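Local coordinates for DNA photolyase (PDB 4U63), which repairs cyclobutane pyrimidine dimers in ultraviolet-damaged DNA as a class III photolyase, using light, an FAD cofactor and a methenyltetrahydrofolate antenna, at residues Val29-Arg32 against Lys33-Leu37; Pro262-Ala266 against Gly267-Pro271. One frame throughout, in Å; residues are numbered along the deposited sequence.

Contact 1. Residues Val29-Arg32 against Lys33-Leu37; sequences VWFR and KDLRL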
loop_
_atom_site.group_PDB
_atom_site.type_symbol
_atom_site.label_atom_id
_atom_site.label_comp_id
_atom_site.label_asym_id
_atom_site.label_seq_id
_atom_site.Cartn_x
_atom_site.Cartn_y
_atom_site.Cartn_z
ATOM N N VAL A 29 -6.917 6.438 -23.157
ATOM C CA VAL A 29 -6.185 5.693 -22.142
ATOM C C VAL A 29 -6.721 6.121 -20.794
ATOM O O VAL A 29 -6.507 7.257 -20.373
ATOM C CB VAL A 29 -4.662 5.962 -22.178
ATOM C CG1 VAL A 29 -3.958 5.123 -21.115
ATOM C CG2 VAL A 29 -4.095 5.663 -23.551
ATOM N N TRP A 30 -7.403 5.209 -20.115
ATOM C CA TRP A 30 -7.993 5.502 -18.809
ATOM C C TRP A 30 -7.035 5.059 -17.697
ATOM O O TRP A 30 -6.834 3.866 -17.506
ATOM C CB TRP A 30 -9.371 4.819 -18.694
ATOM C CG TRP A 30 -10.033 4.979 -17.352
ATOM C CD1 TRP A 30 -9.796 5.962 -16.417
ATOM C CD2 TRP A 30 -11.048 4.138 -16.798
ATOM N NE1 TRP A 30 -10.589 5.770 -15.330
ATOM C CE2 TRP A 30 -11.370 4.660 -15.529
ATOM C CE3 TRP A 30 -11.712 2.984 -17.247
ATOM C CZ2 TRP A 30 -12.331 4.073 -14.695
ATOM C CZ3 TRP A 30 -12.671 2.393 -16.411
ATOM C CH2 TRP A 30 -12.973 2.946 -15.153
ATOM N N PHE A 31 -6.443 6.046 -17.006
ATOM C CA PHE A 31 -5.552 5.847 -15.854
ATOM C C PHE A 31 -6.343 5.701 -14.551
ATOM O O PHE A 31 -7.309 6.441 -14.318
ATOM C CB PHE A 31 -4.607 7.047 -15.679
ATOM C CG PHE A 31 -3.453 7.081 -16.643
ATOM C CD1 PHE A 31 -3.586 7.674 -17.891
ATOM C CD2 PHE A 31 -2.223 6.542 -16.291
ATOM C CE1 PHE A 31 -2.509 7.715 -18.773
ATOM C CE2 PHE A 31 -1.152 6.581 -17.161
ATOM C CZ PHE A 31 -1.290 7.174 -18.405
ATOM N N ARG A 32 -5.914 4.761 -13.703
ATOM C CA ARG A 32 -6.497 4.559 -12.371
ATOM C C ARG A 32 -5.371 4.487 -11.300
ATOM O O ARG A 32 -4.947 5.522 -10.795
ATOM C CB ARG A 32 -7.394 3.317 -12.359
ATOM C CG ARG A 32 -8.649 3.422 -13.235
ATOM C CD ARG A 32 -8.421 2.975 -14.674
ATOM N NE ARG A 32 -8.111 1.556 -14.766
ATOM C CZ ARG A 32 -9.008 0.572 -14.674
ATOM N NH1 ARG A 32 -10.304 0.842 -14.485
ATOM N NH2 ARG A 32 -8.602 -0.697 -14.760
ATOM N N LYS A 33 -4.873 3.303 -10.963
ATOM C CA LYS A 33 -3.726 3.193 -10.040
ATOM C C LYS A 33 -2.561 2.607 -10.838
ATOM O O LYS A 33 -2.016 1.540 -10.532
ATOM C CB LYS A 33 -4.061 2.381 -8.789
ATOM C CG LYS A 33 -5.113 3.049 -7.905
ATOM C CD LYS A 33 -5.334 2.322 -6.586
ATOM C CE LYS A 33 -6.183 3.177 -5.643
ATOM N NZ LYS A 33 -6.595 2.488 -4.393
ATOM N N ASP A 34 -2.205 3.341 -11.884
ATOM C CA ASP A 34 -1.146 2.960 -12.807
ATOM C C ASP A 34 -0.513 4.244 -13.321
ATOM O O ASP A 34 -0.312 4.419 -14.515
ATOM C CB ASP A 34 -1.738 2.151 -13.956
ATOM C CG ASP A 34 -2.800 2.939 -14.750
ATOM O OD1 ASP A 34 -3.308 3.964 -14.237
ATOM O OD2 ASP A 34 -3.118 2.538 -15.892
ATOM N N LEU A 35 -0.195 5.145 -12.401
ATOM C CA LEU A 35 0.169 6.516 -12.767
ATOM C C LEU A 35 1.638 6.610 -13.127
ATOM O O LEU A 35 2.450 7.164 -12.394
ATOM C CB LEU A 35 -0.220 7.479 -11.641
ATOM C CG LEU A 35 -1.693 7.365 -11.199
ATOM C CD1 LEU A 35 -2.008 8.414 -10.139
ATOM C CD2 LEU A 35 -2.649 7.502 -12.376
ATOM N N ARG A 36 1.944 6.052 -14.288
ATOM C CA ARG A 36 3.293 5.972 -14.811
ATOM C C ARG A 36 3.234 5.900 -16.335
ATOM O O ARG A 36 2.225 5.460 -16.906
ATOM C CB ARG A 36 3.981 4.725 -14.268
ATOM C CG ARG A 36 3.400 3.409 -14.781
ATOM C CD ARG A 36 4.098 2.183 -14.198
ATOM N NE ARG A 36 3.623 0.969 -14.857
ATOM C CZ ARG A 36 2.524 0.287 -14.533
ATOM N NH1 ARG A 36 1.746 0.662 -13.521
ATOM N NH2 ARG A 36 2.204 -0.789 -15.230
ATOM N N LEU A 37 4.318 6.329 -16.987
ATOM C CA LEU A 37 4.484 6.145 -18.435
ATOM C C LEU A 37 5.350 4.927 -18.783
ATOM O O LEU A 37 5.213 4.381 -19.884
ATOM C CB LEU A 37 5.090 7.397 -19.074
ATOM C CG LEU A 37 4.431 8.745 -18.762
ATOM C CD1 LEU A 37 5.082 9.844 -19.591
ATOM C CD2 LEU A 37 2.929 8.710 -19.004
HETATM O O HOH W 1 -5.609 1.866 -16.240
#

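Contact 2. Residues Pro262-Ala266 against Gly267-Pro271; sequences PHLAA and GEISP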
loop_
_atom_site.group_PDB
_atom_site.type_symbol
_atom_site.label_atom_id
_atom_site.label_comp_id
_atom_site.label_asym_id
_atom_site.label_seq_id
_atom_site.Cartn_x
_atom_site.Cartn_y
_atom_site.Cartn_z
ATOM N N PRO A 262 4.240 2.874 -1.295
ATOM C CA PRO A 262 3.171 3.709 -1.862
ATOM C C PRO A 262 3.294 3.924 -3.367
ATOM O O PRO A 262 2.293 4.162 -4.040
ATOM C CB PRO A 262 3.327 5.032 -1.115
ATOM C CG PRO A 262 4.778 5.091 -0.811
ATOM C CD PRO A 262 5.177 3.684 -0.490
ATOM N N HIS A 263 4.517 3.831 -3.886
ATOM C CA HIS A 263 4.741 3.900 -5.324
ATOM C C HIS A 263 4.158 2.665 -6.016
ATOM O O HIS A 263 3.546 2.781 -7.062
ATOM C CB HIS A 263 6.230 4.057 -5.636
ATOM C CG HIS A 263 6.811 5.337 -5.131
ATOM N ND1 HIS A 263 6.518 6.552 -5.702
ATOM C CD2 HIS A 263 7.665 5.596 -4.112
ATOM C CE1 HIS A 263 7.172 7.506 -5.063
ATOM N NE2 HIS A 263 7.874 6.951 -4.092
ATOM N N LEU A 264 4.349 1.498 -5.409
ATOM C CA LEU A 264 3.773 0.240 -5.916
ATOM C C LEU A 264 2.253 0.267 -5.828
ATOM O O LEU A 264 1.564 -0.120 -6.775
ATOM C CB LEU A 264 4.349 -0.973 -5.163
ATOM C CG LEU A 264 5.747 -1.419 -5.604
ATOM C CD1 LEU A 264 6.386 -2.327 -4.567
ATOM C CD2 LEU A 264 5.703 -2.120 -6.953
ATOM N N ALA A 265 1.735 0.752 -4.707
ATOM C CA ALA A 265 0.282 0.852 -4.493
ATOM C C ALA A 265 -0.393 1.756 -5.525
ATOM O O ALA A 265 -1.479 1.454 -6.013
ATOM C CB ALA A 265 0.003 1.373 -3.096
ATOM N N ALA A 266 0.259 2.873 -5.842
ATOM C CA ALA A 266 -0.262 3.849 -6.810
ATOM C C ALA A 266 0.039 3.482 -8.274
ATOM O O ALA A 266 -0.406 4.183 -9.185
ATOM C CB ALA A 266 0.304 5.236 -6.491
ATOM N N GLY A 267 0.797 2.399 -8.496
ATOM C CA GLY A 267 1.171 1.955 -9.838
ATOM C C GLY A 267 2.126 2.895 -10.543
ATOM O O GLY A 267 2.138 2.978 -11.785
ATOM N N GLU A 268 2.934 3.590 -9.748
ATOM C CA GLU A 268 3.937 4.529 -10.260
ATOM C C GLU A 268 5.191 3.800 -10.715
ATOM O O GLU A 268 6.051 4.375 -11.410
ATOM C CB GLU A 268 4.257 5.575 -9.200
ATOM C CG GLU A 268 3.057 6.460 -8.946
ATOM C CD GLU A 268 3.131 7.291 -7.693
ATOM O OE1 GLU A 268 4.149 7.260 -6.970
ATOM O OE2 GLU A 268 2.132 7.994 -7.423
ATOM N N ILE A 269 5.303 2.542 -10.305
ATOM C CA ILE A 269 6.359 1.648 -10.770
ATOM C C ILE A 269 5.759 0.241 -10.776
ATOM O O ILE A 269 4.945 -0.084 -9.918
ATOM C CB ILE A 269 7.624 1.752 -9.878
ATOM C CG1 ILE A 269 8.793 0.985 -10.504
ATOM C CG2 ILE A 269 7.355 1.279 -8.446
ATOM C CD1 ILE A 269 10.133 1.397 -9.955
ATOM N N SER A 270 6.136 -0.575 -11.752
ATOM C CA SER A 270 5.643 -1.949 -11.831
ATOM C C SER A 270 6.505 -2.904 -11.000
ATOM O O SER A 270 7.700 -2.675 -10.850
ATOM C CB SER A 270 5.638 -2.421 -13.278
ATOM O OG SER A 270 6.942 -2.721 -13.742
ATOM N N PRO A 271 5.910 -3.999 -10.482
ATOM C CA PRO A 271 6.743 -4.956 -9.758
ATOM C C PRO A 271 7.778 -5.626 -10.685
ATOM O O PRO A 271 8.835 -6.019 -10.213
ATOM C CB PRO A 271 5.721 -5.964 -9.207
ATOM C CG PRO A 271 4.556 -5.843 -10.138
ATOM C CD PRO A 271 4.488 -4.378 -10.424
HETATM O O HOH W 2 2.676 -1.415 -9.130
#

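Contact 1. Residues Val29-Arg32 against Lys33-Leu37
Phe31, Arg32 and Asp34 carry this short turn, in which the chain leaves strand 27-31 and folds back on its last residues. The carboxylate of Asp34 swings round to the strand end, where OD1 accepts a hydrogen bond from the backbone N of Arg32 at 2.8 Å. The N-H reaches it from above the carboxylate plane, 37° out of it, with an N-H...O angle of 147°. Asp34 holds CG between its own backbone N and carbonyl carbon (chi1 60°), which turns the acid back over the residues before it rather than outward. The same OD1 lies 3.5 Å from CD2 of Phe31, and the two side chains cross at about a right angle. The edge of the Phe31 ring, near its plane, meets two backbone oxygens: Asp34 O is 3.4 Å from CD2 and Arg36 O 3.6 Å from CE2. Leu35 adds an apolar touch, its CD2 3.9 Å from Phe31 CB and 3.4 Å from Arg32 O.

Arg32 bends at chi2 and chi3, laying its CD over one face of the Trp30 indole near the rim. A water accepts from Arg32 NE at 2.9 Å and lies within hydrogen-bonding distance of Trp30 O and Asp34 OD2, a probable link between arginine and aspartate, whose charged atoms do not touch. Further out, Arg32 NH2 forms a salt bridge with Asp129 and also bonds Asn118 O, while Asn118 ND2 donates to Asp34 OD2. Leu35 is the centre of an inverse gamma turn, with Arg36 N bonded to Asp34 O. Such a polar turn at the C-terminal end of a central parallel strand belongs to the Rossmann-like alpha/beta domain of photolyases, here leading on to helix 41-49.

Contact 2. Residues Pro262-Ala266 against Gly267-Pro271
His263 and Glu268 meet through their side chains where helix 261-265 ends. ND1 of the imidazole donates to Glu268 OE1 at 2.8 Å, arriving nearly along the C-O axis of that oxygen. The carboxylate oxygen sits at the ring's edge but 24° out of its plane, and ring and carboxylate planes are turned 57° apart; the N-H...O angle is 143°. Glu268 runs extended beyond CG, which carries the acid back alongside the last turn and sets OE2 3.4 Å from the Ala266 methyl. The apolar contact comes from Leu264, whose CD2 lies 4.1 Å from Ile269 CG2 and also approaches the Pro271 ring.

The backbone beneath is a Schellman motif. Glu268 N reaches back to His263 O at 2.9 Å, and the N-H of Gly267, the residue at positive phi where the chain leaves the helix, donates to Leu264 O. A water donates to both Leu264 O and Ile269 O, linking the helix end to the chain beyond the turn.

Outside this stretch, Trp73 NE1 and Ser77 OG of helix 68-87 hold Glu268 OE2, fixing the carboxylate that the imidazole uses, while the Trp73 ring packs edge-to-face with His263. Ile269 lies against Leu231 and Leu234 of helix 227-238. Leu264 touches the bound FAD, and Ser270, as N-cap of helix 271-276, uses OG to bond both Ala273 N and Asp39.

From the N terminus, contact 1 comes first: residues 29-37 close a tight turn between strand 27-31, in the middle of the parallel sheet, and helix 41-49. More than 200 residues later, contact 2 closes the turn between helix 261-265 and helix 271-276 beside the FAD. The two turns follow in series, neither nested nor crossed, yet their centres lie only about 11 Å apart and they touch. Arg36 NH1 probably donates a hydrogen bond to Gly267 O at 2.9 Å, Arg36 CB packs on Glu268 O, and Leu35 O lies against Glu268 CG. The alpha/beta domain is thus joined directly to the helices at the flavin site.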